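Local coordinates for protein oxidase/hydroxylase (Streptomyces hygroscopicus subsp. hygroscopicus, PDB 4XCB) that probably acts as a 2-oxoglutarate-dependent oxygenase in hygromycin B biosynthesis, holding a metal ion, 2-oxoglutarate and the antibiotic in one pocket, at residues R117-D122 with V251-E256; Q160-A165 with E205-G210; V101-G106 with N179-D184. All coordinates share one frame; numbering follows the deposited sequence.

In the fold
The three contacts lie around the metal and ligand pocket of a double-stranded beta-helix. Contacts 2 and 3 meet in one antiparallel sheet, where strands 102-105 and 209-211 are neighbours: His209 N bonds to His105 O at 2.9 Å, and both histidines bind the nickel ion. Contact 1 is centred about 14 Å from the centre of contact 2 and 16 Å from that of contact 3. It is tied to contact 3 through Glu256, whose OE1 accepts from Leu104 N at 2.8 Å and also pairs with Ser181 OG. Contacts 1 and 3 touch the bound hygromycin B variant, as does Glu205 of contact 2; the side chain of Asp252 comes within about 9 Å of the nickel.

Contact 1 of 3, residues R117-D122 with V251-E256; sequences RQVGRD and VDHDVE. With HY0 (hygromycin b variant), chain G.
His253 and Asp122 join the hygromycin-binding loop 251-256, which follows strand 220-229 of the double-stranded beta-helix, to the segment running out of the short two-stranded sheet 112-113/118-119. Asp122 lays its CB over one face of the imidazole, 3.8 Å from the ring centroid and displaced toward the rim, a CH-pi contact. The carboxylate plane stands 17° from that of the ring. At the ring edge, CE1 of His253 points at Arg121 O, 2.9 Å away, while Val119 CG2 approaches the same carbon obliquely. Glu110 O takes the bond from ND1, which would hold the ring's rotation, and Arg121 O also receives Gln84 of the second subunit.

No direct hydrogen bond links the two segments; three waters do the work. Asp122 has its CG anti to the backbone N (chi1 -174°), which places the carboxylate beside Val251 O and His253. Its OD2 accepts from water 2, itself held 3.0 Å from His253 N, and from water 1, while OD1 takes water 3, shared with Val251 O, and is bonded to Ser124 as well. Water 1 links two carboxylates, donating to both and so probably easing the repulsion between Asp122 and Asp252. Asp252 grips the antibiotic with both oxygens: hygromycin O8 donates to OD2 at 2.6 Å, and O35 to OD1 at 2.6 Å, the same oxygen that water 1 reaches.

Contact 2 of 3, residues Q160-A165 with E205-G210; sequences QGSHKA and EALMHG. With NI (nickel (II) ion), chain E.
Leu207 packs against Ser162 and His163 from the turn that leads into strand 209-211. Its CB lies 4.1 Å from His163 CB, its CG 3.9 Å from Ser162 OG, and the CD1 branch ends 3.3 Å from that same OG. CG stands anti to the backbone N (chi1 -173°); with chi2 at 69°, this brings CD1 near His163 N and obliquely up to the His163 ring. His163 ND1, 4.0 Å from CD1, is buried here without a polar partner, whereas NE2 is held by Asp16 O.

Ser162 OG makes the hydrogen bond across the contact. It accepts from Met208 N at 2.8 Å, with an angle of 154° at the hydrogen, and is also bonded to Val159 O; its CB rests on Met208 CB.

The carbonyl of Leu207 faces the active site: His209 ND1 donates to it from above the carbonyl plane, the oxygen lying in the plane of the imidazole, a bond consistent with holding the ring for NE2 to meet the nickel at 2.1 Å. In Glu205, an iron ligand in this protein, OE1 and OE2 both stay 4.1 Å from the nickel; OE2 accepts from nickel-bound water 4, and water 5, also on the metal, lies beside OE1. His209, on strand 209-211, is one of the two metal-binding histidines of a double-stranded beta-helix oxygenase.

Contact 3 of 3, residues V101-G106 with N179-D184; sequences VLYLHG and NTSLVD. With NI (nickel (II) ion), chain E; HY0 (hygromycin b variant), chain G; AKG (2-oxoglutaric acid), chain F.
Val183, in helix 182-185, makes most of the apolar contact, with Leu104, Tyr103 and Val101. With chi1 at -49° its two methyls part company: CG1 reaches Leu104 CD2 at 3.7 Å, and CG2 meets Val101 CG2 at 3.6 Å while lying at the edge of the Tyr103 ring. Leu104 CD1 packs crosswise on Leu182 CB. Tyr103 adds its CD1 corner, 3.3 Å from Ser181 CB, and its OH is weakly bonded to Arg213, which also forms a salt bridge with Asp184. With an alanine in place of Tyr103, a gap would probably open beside Ser181 CB and Val183 CG2, and Arg213 would lose a weak hydroxyl partner.

Polar bonds run within each segment rather than across. Ser181 OG, the N-cap, accepts from Val183 N at 3.0 Å; Glu256, which bridges the two segments, also accepts from Leu182 N through OE2.

At the metal end of the strand, His105 ND1 donates to Tyr103 O at 2.9 Å, nearly in the ring plane, consistent with holding NE2 to the nickel, 2.1 Å away. Hygromycin C16 sits over one ring face, and Leu102 places CD1 against the antibiotic and CD2 against 2-oxoglutarate. With His209, 2-oxoglutarate O1 and O5 and two waters completing the sphere of the nickel, this is the metal site of a double-stranded beta-helix oxygenase dependent on 2-oxoglutarate.

Contact 1 of 3, residues R117-D122 with V251-E256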
loop_
_atom_site.group_PDB
_atom_site.type_symbol
_atom_site.label_atom_id
_atom_site.label_comp_id
_atom_site.label_asym_id
_atom_site.label_seq_id
_atom_site.Cartn_x
_atom_site.Cartn_y
_atom_site.Cartn_z
ATOM N N ARG A 117 -14.020 -16.292 11.757
ATOM C CA ARG A 117 -13.736 -15.136 10.922
ATOM C C ARG A 117 -13.465 -15.527 9.480
ATOM O O ARG A 117 -13.061 -16.652 9.180
ATOM C CB ARG A 117 -12.531 -14.364 11.466
ATOM C CG ARG A 117 -11.214 -15.094 11.270
ATOM C CD ARG A 117 -10.096 -14.471 12.085
ATOM N NE ARG A 117 -10.218 -14.821 13.496
ATOM C CZ ARG A 117 -9.642 -14.146 14.487
ATOM N NH1 ARG A 117 -8.910 -13.070 14.224
ATOM N NH2 ARG A 117 -9.809 -14.547 15.743
ATOM N N GLN A 118 -13.672 -14.568 8.595
ATOM C CA GLN A 118 -13.319 -14.717 7.195
ATOM C C GLN A 118 -12.164 -13.769 6.838
ATOM O O GLN A 118 -12.200 -12.587 7.175
ATOM C CB GLN A 118 -14.550 -14.431 6.346
ATOM C CG GLN A 118 -14.355 -14.537 4.881
ATOM C CD GLN A 118 -15.645 -14.267 4.143
ATOM O OE1 GLN A 118 -16.009 -13.112 3.896
ATOM N NE2 GLN A 118 -16.361 -15.335 3.803
ATOM N N VAL A 119 -11.135 -14.275 6.169
ATOM C CA VAL A 119 -10.016 -13.417 5.792
ATOM C C VAL A 119 -9.918 -13.306 4.277
ATOM O O VAL A 119 -10.389 -14.187 3.553
ATOM C CB VAL A 119 -8.679 -13.934 6.387
ATOM C CG1 VAL A 119 -8.744 -13.923 7.899
ATOM C CG2 VAL A 119 -8.363 -15.353 5.892
ATOM N N GLY A 120 -9.334 -12.208 3.801
ATOM C CA GLY A 120 -9.246 -11.939 2.375
ATOM C C GLY A 120 -7.854 -11.656 1.845
ATOM O O GLY A 120 -7.696 -11.142 0.737
ATOM N N ARG A 121 -6.849 -11.957 2.654
ATOM C CA ARG A 121 -5.455 -11.923 2.220
ATOM C C ARG A 121 -4.829 -13.280 2.500
ATOM O O ARG A 121 -5.080 -13.884 3.547
ATOM C CB ARG A 121 -4.671 -10.826 2.940
ATOM C CG ARG A 121 -4.957 -9.412 2.470
ATOM C CD ARG A 121 -4.095 -9.095 1.255
ATOM N NE ARG A 121 -4.399 -7.819 0.613
ATOM C CZ ARG A 121 -5.420 -7.625 -0.211
ATOM N NH1 ARG A 121 -6.250 -8.626 -0.466
ATOM N NH2 ARG A 121 -5.615 -6.437 -0.782
ATOM N N ASP A 122 -4.023 -13.757 1.555
ATOM C CA ASP A 122 -3.198 -14.949 1.732
ATOM C C ASP A 122 -1.776 -14.449 1.713
ATOM O O ASP A 122 -1.288 -14.005 0.666
ATOM C CB ASP A 122 -3.431 -15.977 0.615
ATOM C CG ASP A 122 -2.685 -17.289 0.846
ATOM O OD1 ASP A 122 -1.681 -17.323 1.596
ATOM O OD2 ASP A 122 -3.121 -18.307 0.265
ATOM N N VAL A 251 -2.626 -23.202 3.119
ATOM C CA VAL A 251 -4.082 -23.289 3.134
ATOM C C VAL A 251 -4.649 -22.313 2.123
ATOM O O VAL A 251 -4.634 -21.100 2.338
ATOM C CB VAL A 251 -4.668 -22.984 4.534
ATOM C CG1 VAL A 251 -6.189 -23.134 4.512
ATOM C CG2 VAL A 251 -4.050 -23.887 5.595
ATOM N N ASP A 252 -5.140 -22.836 1.002
ATOM C CA ASP A 252 -5.592 -21.964 -0.071
ATOM C C ASP A 252 -6.931 -21.304 0.231
ATOM O O ASP A 252 -7.796 -21.880 0.894
ATOM C CB ASP A 252 -5.700 -22.733 -1.390
ATOM C CG ASP A 252 -4.348 -23.201 -1.921
ATOM O OD1 ASP A 252 -3.298 -22.801 -1.374
ATOM O OD2 ASP A 252 -4.336 -23.965 -2.910
ATOM N N HIS A 253 -7.083 -20.092 -0.283
ATOM C CA HIS A 253 -8.360 -19.394 -0.264
ATOM C C HIS A 253 -9.223 -19.958 -1.392
ATOM O O HIS A 253 -8.804 -20.904 -2.049
ATOM C CB HIS A 253 -8.135 -17.879 -0.386
ATOM C CG HIS A 253 -7.442 -17.285 0.804
ATOM N ND1 HIS A 253 -7.737 -16.027 1.295
ATOM C CD2 HIS A 253 -6.478 -17.785 1.611
ATOM C CE1 HIS A 253 -6.987 -15.787 2.354
ATOM N NE2 HIS A 253 -6.204 -16.831 2.558
ATOM N N ASP A 254 -10.421 -19.412 -1.594
ATOM C CA ASP A 254 -11.366 -19.989 -2.572
ATOM C C ASP A 254 -10.698 -20.246 -3.909
ATOM O O ASP A 254 -10.001 -19.384 -4.415
ATOM C CB ASP A 254 -12.568 -19.065 -2.825
ATOM C CG ASP A 254 -13.505 -18.920 -1.627
ATOM O OD1 ASP A 254 -13.434 -19.725 -0.687
ATOM O OD2 ASP A 254 -14.343 -17.978 -1.661
ATOM N N VAL A 255 -10.915 -21.436 -4.473
ATOM C CA VAL A 255 -10.543 -21.726 -5.858
ATOM C C VAL A 255 -11.772 -22.326 -6.543
ATOM O O VAL A 255 -12.662 -22.837 -5.862
ATOM C CB VAL A 255 -9.349 -22.694 -5.964
ATOM C CG1 VAL A 255 -8.100 -22.075 -5.319
ATOM C CG2 VAL A 255 -9.672 -24.022 -5.291
ATOM N N GLU A 256 -11.822 -22.288 -7.872
ATOM C CA GLU A 256 -13.006 -22.802 -8.558
ATOM C C GLU A 256 -13.297 -24.266 -8.249
ATOM O O GLU A 256 -14.458 -24.662 -8.220
ATOM C CB GLU A 256 -12.886 -22.614 -10.058
ATOM C CG GLU A 256 -13.304 -21.242 -10.489
ATOM C CD GLU A 256 -13.431 -21.116 -11.995
ATOM O OE1 GLU A 256 -12.662 -21.796 -12.709
ATOM O OE2 GLU A 256 -14.292 -20.335 -12.452
HETATM C C1 HY0 G . -6.608 -26.460 -3.201
HETATM C C2 HY0 G . -7.925 -26.845 -2.566
HETATM C C3 HY0 G . -7.929 -28.335 -2.257
HETATM C C4 HY0 G . -7.709 -29.143 -3.536
HETATM C C5 HY0 G . -6.439 -28.699 -4.268
HETATM C C6 HY0 G . -6.389 -27.219 -4.488
HETATM N N7 HY0 G . -8.075 -26.109 -1.370
HETATM O O8 HY0 G . -6.664 -25.084 -3.501
HETATM N N9 HY0 G . -7.599 -30.519 -3.192
HETATM C C10 HY0 G . -8.941 -31.059 -2.994
HETATM O O11 HY0 G . -6.418 -29.332 -5.529
HETATM C C12 HY0 G . -3.724 -25.473 -6.424
HETATM C C13 HY0 G . -5.088 -26.036 -6.129
HETATM O O14 HY0 G . -5.648 -26.755 -7.200
HETATM C C15 HY0 G . -5.776 -25.936 -8.329
HETATM C C16 HY0 G . -4.402 -25.754 -8.893
HETATM C C17 HY0 G . -3.547 -24.993 -7.800
HETATM O O18 HY0 G . -5.061 -26.895 -4.993
HETATM C C19 HY0 G . -6.684 -26.632 -9.341
HETATM O O20 HY0 G . -8.021 -26.606 -8.836
HETATM O O21 HY0 G . -3.823 -26.974 -9.173
HETATM O O22 HY0 G . -2.228 -25.110 -8.134
HETATM C C23 HY0 G . -1.564 -25.651 -6.975
HETATM C C24 HY0 G . -0.449 -26.536 -7.421
HETATM C C25 HY0 G . 0.470 -26.855 -6.252
HETATM C C26 HY0 G . 0.932 -25.590 -5.558
HETATM C C27 HY0 G . -0.274 -24.832 -5.117
HETATM O O28 HY0 G . -1.059 -24.553 -6.253
HETATM O O29 HY0 G . -2.584 -26.388 -6.175
HETATM O O30 HY0 G . -0.941 -27.786 -7.918
HETATM O O31 HY0 G . 1.553 -27.620 -6.730
HETATM O O32 HY0 G . 1.731 -24.774 -6.419
HETATM C C33 HY0 G . 0.129 -23.496 -4.465
HETATM C C34 HY0 G . -0.994 -23.003 -3.589
HETATM O O35 HY0 G . -1.075 -23.737 -2.385
HETATM N N36 HY0 G . 0.330 -22.539 -5.488
HETATM O O HOH W 1 -2.017 -21.011 0.010
HETATM O O HOH W 2 -4.901 -18.617 -1.732
HETATM O O HOH W 3 -2.811 -19.459 3.473
#

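Contact 2 of 3, residues Q160-A165 with E205-G210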
loop_
_atom_site.group_PDB
_atom_site.type_symbol
_atom_site.label_atom_id
_atom_site.label_comp_id
_atom_site.label_asym_id
_atom_site.label_seq_id
_atom_site.Cartn_x
_atom_site.Cartn_y
_atom_site.Cartn_z
ATOM N N GLN A 160 -7.476 -10.694 -15.920
ATOM C CA GLN A 160 -6.664 -9.488 -16.001
ATOM C C GLN A 160 -6.598 -8.739 -14.670
ATOM O O GLN A 160 -7.636 -8.465 -14.063
ATOM C CB GLN A 160 -7.227 -8.572 -17.081
ATOM C CG GLN A 160 -6.370 -7.389 -17.389
ATOM C CD GLN A 160 -7.053 -6.384 -18.300
ATOM O OE1 GLN A 160 -6.763 -5.190 -18.252
ATOM N NE2 GLN A 160 -7.965 -6.865 -19.140
ATOM N N GLY A 161 -5.389 -8.416 -14.222
ATOM C CA GLY A 161 -5.201 -7.639 -13.010
ATOM C C GLY A 161 -5.600 -8.323 -11.709
ATOM O O GLY A 161 -5.629 -7.679 -10.645
ATOM N N SER A 162 -5.878 -9.624 -11.765
ATOM C CA SER A 162 -6.357 -10.332 -10.582
ATOM C C SER A 162 -5.284 -10.467 -9.516
ATOM O O SER A 162 -5.597 -10.769 -8.370
ATOM C CB SER A 162 -6.880 -11.713 -10.954
ATOM O OG SER A 162 -5.947 -12.387 -11.764
ATOM N N HIS A 163 -4.030 -10.251 -9.888
ATOM C CA HIS A 163 -2.933 -10.346 -8.918
ATOM C C HIS A 163 -2.920 -9.131 -7.989
ATOM O O HIS A 163 -2.277 -9.146 -6.921
ATOM C CB HIS A 163 -1.583 -10.500 -9.645
ATOM C CG HIS A 163 -1.232 -9.330 -10.514
ATOM N ND1 HIS A 163 -2.125 -8.775 -11.409
ATOM C CD2 HIS A 163 -0.092 -8.607 -10.621
ATOM C CE1 HIS A 163 -1.548 -7.757 -12.026
ATOM N NE2 HIS A 163 -0.310 -7.639 -11.569
ATOM N N LYS A 164 -3.639 -8.075 -8.366
ATOM C CA LYS A 164 -3.709 -6.892 -7.507
ATOM C C LYS A 164 -5.160 -6.562 -7.136
ATOM O O LYS A 164 -5.457 -5.448 -6.709
ATOM C CB LYS A 164 -3.041 -5.686 -8.179
ATOM C CG LYS A 164 -1.560 -5.880 -8.491
ATOM C CD LYS A 164 -0.932 -4.609 -9.046
ATOM C CE LYS A 164 0.565 -4.762 -9.289
ATOM N NZ LYS A 164 1.101 -3.564 -10.023
ATOM N N ALA A 165 -6.048 -7.543 -7.296
ATOM C CA ALA A 165 -7.469 -7.360 -7.009
ATOM C C ALA A 165 -7.713 -7.022 -5.546
ATOM O O ALA A 165 -7.106 -7.619 -4.642
ATOM C CB ALA A 165 -8.256 -8.608 -7.395
ATOM N N GLU A 205 2.110 -15.964 -8.222
ATOM C CA GLU A 205 1.024 -16.869 -7.851
ATOM C C GLU A 205 -0.184 -16.119 -7.289
ATOM O O GLU A 205 -1.242 -16.708 -7.072
ATOM C CB GLU A 205 1.525 -17.932 -6.868
ATOM C CG GLU A 205 2.254 -19.080 -7.591
ATOM C CD GLU A 205 1.322 -19.894 -8.478
ATOM O OE1 GLU A 205 0.302 -20.406 -7.974
ATOM O OE2 GLU A 205 1.609 -20.019 -9.687
ATOM N N ALA A 206 -0.048 -14.813 -7.117
ATOM C CA ALA A 206 -1.203 -13.982 -6.767
ATOM C C ALA A 206 -2.205 -13.876 -7.923
ATOM O O ALA A 206 -3.384 -13.588 -7.690
ATOM C CB ALA A 206 -0.742 -12.599 -6.338
ATOM N N LEU A 207 -1.742 -14.110 -9.149
ATOM C CA LEU A 207 -2.608 -13.999 -10.326
ATOM C C LEU A 207 -3.654 -15.101 -10.310
ATOM O O LEU A 207 -3.347 -16.234 -10.011
ATOM C CB LEU A 207 -1.768 -14.074 -11.597
ATOM C CG LEU A 207 -2.515 -13.805 -12.893
ATOM C CD1 LEU A 207 -2.904 -12.331 -12.946
ATOM C CD2 LEU A 207 -1.596 -14.146 -14.034
ATOM N N MET A 208 -4.906 -14.775 -10.632
ATOM C CA MET A 208 -5.923 -15.799 -10.752
ATOM C C MET A 208 -5.843 -16.370 -12.144
ATOM O O MET A 208 -6.000 -15.633 -13.110
ATOM C CB MET A 208 -7.325 -15.243 -10.506
ATOM C CG MET A 208 -8.393 -16.322 -10.623
ATOM S SD MET A 208 -10.057 -15.691 -10.332
ATOM C CE MET A 208 -9.937 -15.273 -8.595
ATOM N N HIS A 209 -5.570 -17.667 -12.230
ATOM C CA HIS A 209 -5.229 -18.279 -13.501
ATOM C C HIS A 209 -5.648 -19.744 -13.547
ATOM O O HIS A 209 -6.027 -20.340 -12.538
ATOM C CB HIS A 209 -3.724 -18.163 -13.738
ATOM C CG HIS A 209 -2.922 -18.946 -12.755
ATOM N ND1 HIS A 209 -2.681 -18.507 -11.470
ATOM C CD2 HIS A 209 -2.359 -20.172 -12.853
ATOM C CE1 HIS A 209 -1.975 -19.425 -10.826
ATOM N NE2 HIS A 209 -1.772 -20.441 -11.643
ATOM N N GLY A 210 -5.571 -20.326 -14.735
ATOM C CA GLY A 210 -5.888 -21.730 -14.918
ATOM C C GLY A 210 -5.627 -22.046 -16.367
ATOM O O GLY A 210 -4.812 -21.389 -17.004
HETATM NI NI NI E . -1.431 -22.437 -11.110
HETATM O O HOH W 4 0.810 -22.051 -11.359
HETATM O O HOH W 5 -0.916 -22.203 -9.178
#

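Contact 3 of 3, residues V101-G106 with N179-D184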
loop_
_atom_site.group_PDB
_atom_site.type_symbol
_atom_site.label_atom_id
_atom_site.label_comp_id
_atom_site.label_asym_id
_atom_site.label_seq_id
_atom_site.Cartn_x
_atom_site.Cartn_y
_atom_site.Cartn_z
ATOM N N VAL A 101 -8.714 -30.178 -17.955
ATOM C CA VAL A 101 -8.989 -28.770 -17.698
ATOM C C VAL A 101 -8.355 -28.400 -16.361
ATOM O O VAL A 101 -8.150 -29.270 -15.527
ATOM C CB VAL A 101 -10.518 -28.488 -17.661
ATOM C CG1 VAL A 101 -11.147 -29.117 -16.419
ATOM C CG2 VAL A 101 -10.806 -26.990 -17.724
ATOM N N LEU A 102 -8.026 -27.124 -16.172
ATOM C CA LEU A 102 -7.558 -26.658 -14.864
ATOM C C LEU A 102 -8.320 -25.400 -14.493
ATOM O O LEU A 102 -8.128 -24.338 -15.092
ATOM C CB LEU A 102 -6.049 -26.404 -14.875
ATOM C CG LEU A 102 -5.385 -26.169 -13.522
ATOM C CD1 LEU A 102 -5.615 -27.359 -12.621
ATOM C CD2 LEU A 102 -3.901 -25.954 -13.720
ATOM N N TYR A 103 -9.198 -25.531 -13.505
ATOM C CA TYR A 103 -10.075 -24.430 -13.129
ATOM C C TYR A 103 -9.282 -23.321 -12.448
ATOM O O TYR A 103 -8.176 -23.562 -11.959
ATOM C CB TYR A 103 -11.191 -24.929 -12.211
ATOM C CG TYR A 103 -12.109 -25.942 -12.857
ATOM C CD1 TYR A 103 -12.497 -25.803 -14.178
ATOM C CD2 TYR A 103 -12.574 -27.044 -12.150
ATOM C CE1 TYR A 103 -13.338 -26.720 -14.774
ATOM C CE2 TYR A 103 -13.414 -27.966 -12.741
ATOM C CZ TYR A 103 -13.788 -27.795 -14.053
ATOM O OH TYR A 103 -14.620 -28.706 -14.659
ATOM N N LEU A 104 -9.849 -22.116 -12.422
ATOM C CA LEU A 104 -9.159 -20.953 -11.879
ATOM C C LEU A 104 -8.739 -21.132 -10.425
ATOM O O LEU A 104 -9.443 -21.743 -9.609
ATOM C CB LEU A 104 -10.033 -19.700 -11.991
ATOM C CG LEU A 104 -10.309 -19.273 -13.426
ATOM C CD1 LEU A 104 -11.055 -17.920 -13.444
ATOM C CD2 LEU A 104 -9.013 -19.224 -14.241
ATOM N N HIS A 105 -7.571 -20.583 -10.120
ATOM C CA HIS A 105 -7.049 -20.580 -8.752
ATOM C C HIS A 105 -6.166 -19.367 -8.591
ATOM O O HIS A 105 -5.784 -18.745 -9.573
ATOM C CB HIS A 105 -6.272 -21.867 -8.433
ATOM C CG HIS A 105 -5.282 -22.267 -9.489
ATOM N ND1 HIS A 105 -5.642 -22.947 -10.637
ATOM C CD2 HIS A 105 -3.939 -22.099 -9.562
ATOM C CE1 HIS A 105 -4.564 -23.177 -11.367
ATOM N NE2 HIS A 105 -3.520 -22.667 -10.742
ATOM N N GLY A 106 -5.815 -19.033 -7.350
ATOM C CA GLY A 106 -5.095 -17.799 -7.096
ATOM C C GLY A 106 -6.063 -16.636 -7.025
ATOM O O GLY A 106 -7.265 -16.835 -6.923
ATOM N N ASN A 179 -22.210 -22.341 -10.961
ATOM C CA ASN A 179 -21.262 -23.450 -10.828
ATOM C C ASN A 179 -20.639 -23.930 -12.143
ATOM O O ASN A 179 -20.275 -25.094 -12.271
ATOM C CB ASN A 179 -21.930 -24.632 -10.119
ATOM C CG ASN A 179 -23.274 -24.996 -10.720
ATOM O OD1 ASN A 179 -23.571 -24.654 -11.865
ATOM N ND2 ASN A 179 -24.097 -25.697 -9.945
ATOM N N THR A 180 -20.515 -23.026 -13.107
ATOM C CA THR A 180 -19.791 -23.305 -14.342
ATOM C C THR A 180 -18.488 -22.510 -14.356
ATOM O O THR A 180 -18.512 -21.282 -14.279
ATOM C CB THR A 180 -20.634 -22.953 -15.586
ATOM O OG1 THR A 180 -21.630 -23.965 -15.788
ATOM C CG2 THR A 180 -19.760 -22.857 -16.826
ATOM N N SER A 181 -17.354 -23.204 -14.451
ATOM C CA SER A 181 -16.048 -22.535 -14.446
ATOM C C SER A 181 -15.929 -21.465 -15.511
ATOM O O SER A 181 -16.382 -21.640 -16.640
ATOM C CB SER A 181 -14.912 -23.538 -14.640
ATOM O OG SER A 181 -13.718 -22.849 -14.999
ATOM N N LEU A 182 -15.299 -20.362 -15.142
ATOM C CA LEU A 182 -15.067 -19.265 -16.061
ATOM C C LEU A 182 -14.183 -19.685 -17.235
ATOM O O LEU A 182 -14.225 -19.043 -18.283
ATOM C CB LEU A 182 -14.438 -18.080 -15.324
ATOM C CG LEU A 182 -15.364 -17.369 -14.334
ATOM C CD1 LEU A 182 -14.623 -16.303 -13.553
ATOM C CD2 LEU A 182 -16.540 -16.746 -15.076
ATOM N N VAL A 183 -13.384 -20.748 -17.079
ATOM C CA VAL A 183 -12.525 -21.156 -18.201
ATOM C C VAL A 183 -13.378 -21.831 -19.269
ATOM O O VAL A 183 -12.954 -21.946 -20.414
ATOM C CB VAL A 183 -11.369 -22.114 -17.804
ATOM C CG1 VAL A 183 -10.618 -21.578 -16.590
ATOM C CG2 VAL A 183 -11.863 -23.512 -17.539
ATOM N N ASP A 184 -14.571 -22.276 -18.885
ATOM C CA ASP A 184 -15.521 -22.847 -19.845
ATOM C C ASP A 184 -16.513 -21.816 -20.373
ATOM O O ASP A 184 -16.817 -21.793 -21.569
ATOM C CB ASP A 184 -16.296 -24.002 -19.218
ATOM C CG ASP A 184 -15.471 -25.260 -19.083
ATOM O OD1 ASP A 184 -14.664 -25.539 -19.992
ATOM O OD2 ASP A 184 -15.632 -25.973 -18.069
HETATM NI NI NI E . -1.431 -22.437 -11.110
HETATM C C1 HY0 G . -6.608 -26.460 -3.201
HETATM C C2 HY0 G . -7.925 -26.845 -2.566
HETATM C C3 HY0 G . -7.929 -28.335 -2.257
HETATM C C4 HY0 G . -7.709 -29.143 -3.536
HETATM C C5 HY0 G . -6.439 -28.699 -4.268
HETATM C C6 HY0 G . -6.389 -27.219 -4.488
HETATM N N7 HY0 G . -8.075 -26.109 -1.370
HETATM O O8 HY0 G . -6.664 -25.084 -3.501
HETATM N N9 HY0 G . -7.599 -30.519 -3.192
HETATM C C10 HY0 G . -8.941 -31.059 -2.994
HETATM O O11 HY0 G . -6.418 -29.332 -5.529
HETATM C C12 HY0 G . -3.724 -25.473 -6.424
HETATM C C13 HY0 G . -5.088 -26.036 -6.129
HETATM O O14 HY0 G . -5.648 -26.755 -7.200
HETATM C C15 HY0 G . -5.776 -25.936 -8.329
HETATM C C16 HY0 G . -4.402 -25.754 -8.893
HETATM C C17 HY0 G . -3.547 -24.993 -7.800
HETATM O O18 HY0 G . -5.061 -26.895 -4.993
HETATM C C19 HY0 G . -6.684 -26.632 -9.341
HETATM O O20 HY0 G . -8.021 -26.606 -8.836
HETATM O O21 HY0 G . -3.823 -26.974 -9.173
HETATM O O22 HY0 G . -2.228 -25.110 -8.134
HETATM C C23 HY0 G . -1.564 -25.651 -6.975
HETATM C C24 HY0 G . -0.449 -26.536 -7.421
HETATM C C25 HY0 G . 0.470 -26.855 -6.252
HETATM C C26 HY0 G . 0.932 -25.590 -5.558
HETATM C C27 HY0 G . -0.274 -24.832 -5.117
HETATM O O28 HY0 G . -1.059 -24.553 -6.253
HETATM O O29 HY0 G . -2.584 -26.388 -6.175
HETATM O O30 HY0 G . -0.941 -27.786 -7.918
HETATM O O31 HY0 G . 1.553 -27.620 -6.730
HETATM O O32 HY0 G . 1.731 -24.774 -6.419
HETATM C C33 HY0 G . 0.129 -23.496 -4.465
HETATM C C34 HY0 G . -0.994 -23.003 -3.589
HETATM O O35 HY0 G . -1.075 -23.737 -2.385
HETATM N N36 HY0 G . 0.330 -22.539 -5.488
HETATM C C1 AKG F . -0.447 -24.840 -12.002
HETATM O O1 AKG F . -0.744 -24.318 -10.882
HETATM O O2 AKG F . 0.137 -25.964 -12.058
HETATM C C2 AKG F . -0.787 -24.113 -13.275
HETATM O O5 AKG F . -1.238 -22.987 -13.173
HETATM C C3 AKG F . -0.604 -24.803 -14.617
HETATM C C4 AKG F . -0.485 -23.846 -15.780
HETATM C C5 AKG F . -0.590 -24.611 -17.090
HETATM O O3 AKG F . -0.379 -24.017 -18.184
HETATM O O4 AKG F . -0.886 -25.837 -17.071
HETATM O O HOH W 4 0.810 -22.051 -11.359
HETATM O O HOH W 5 -0.916 -22.203 -9.178
#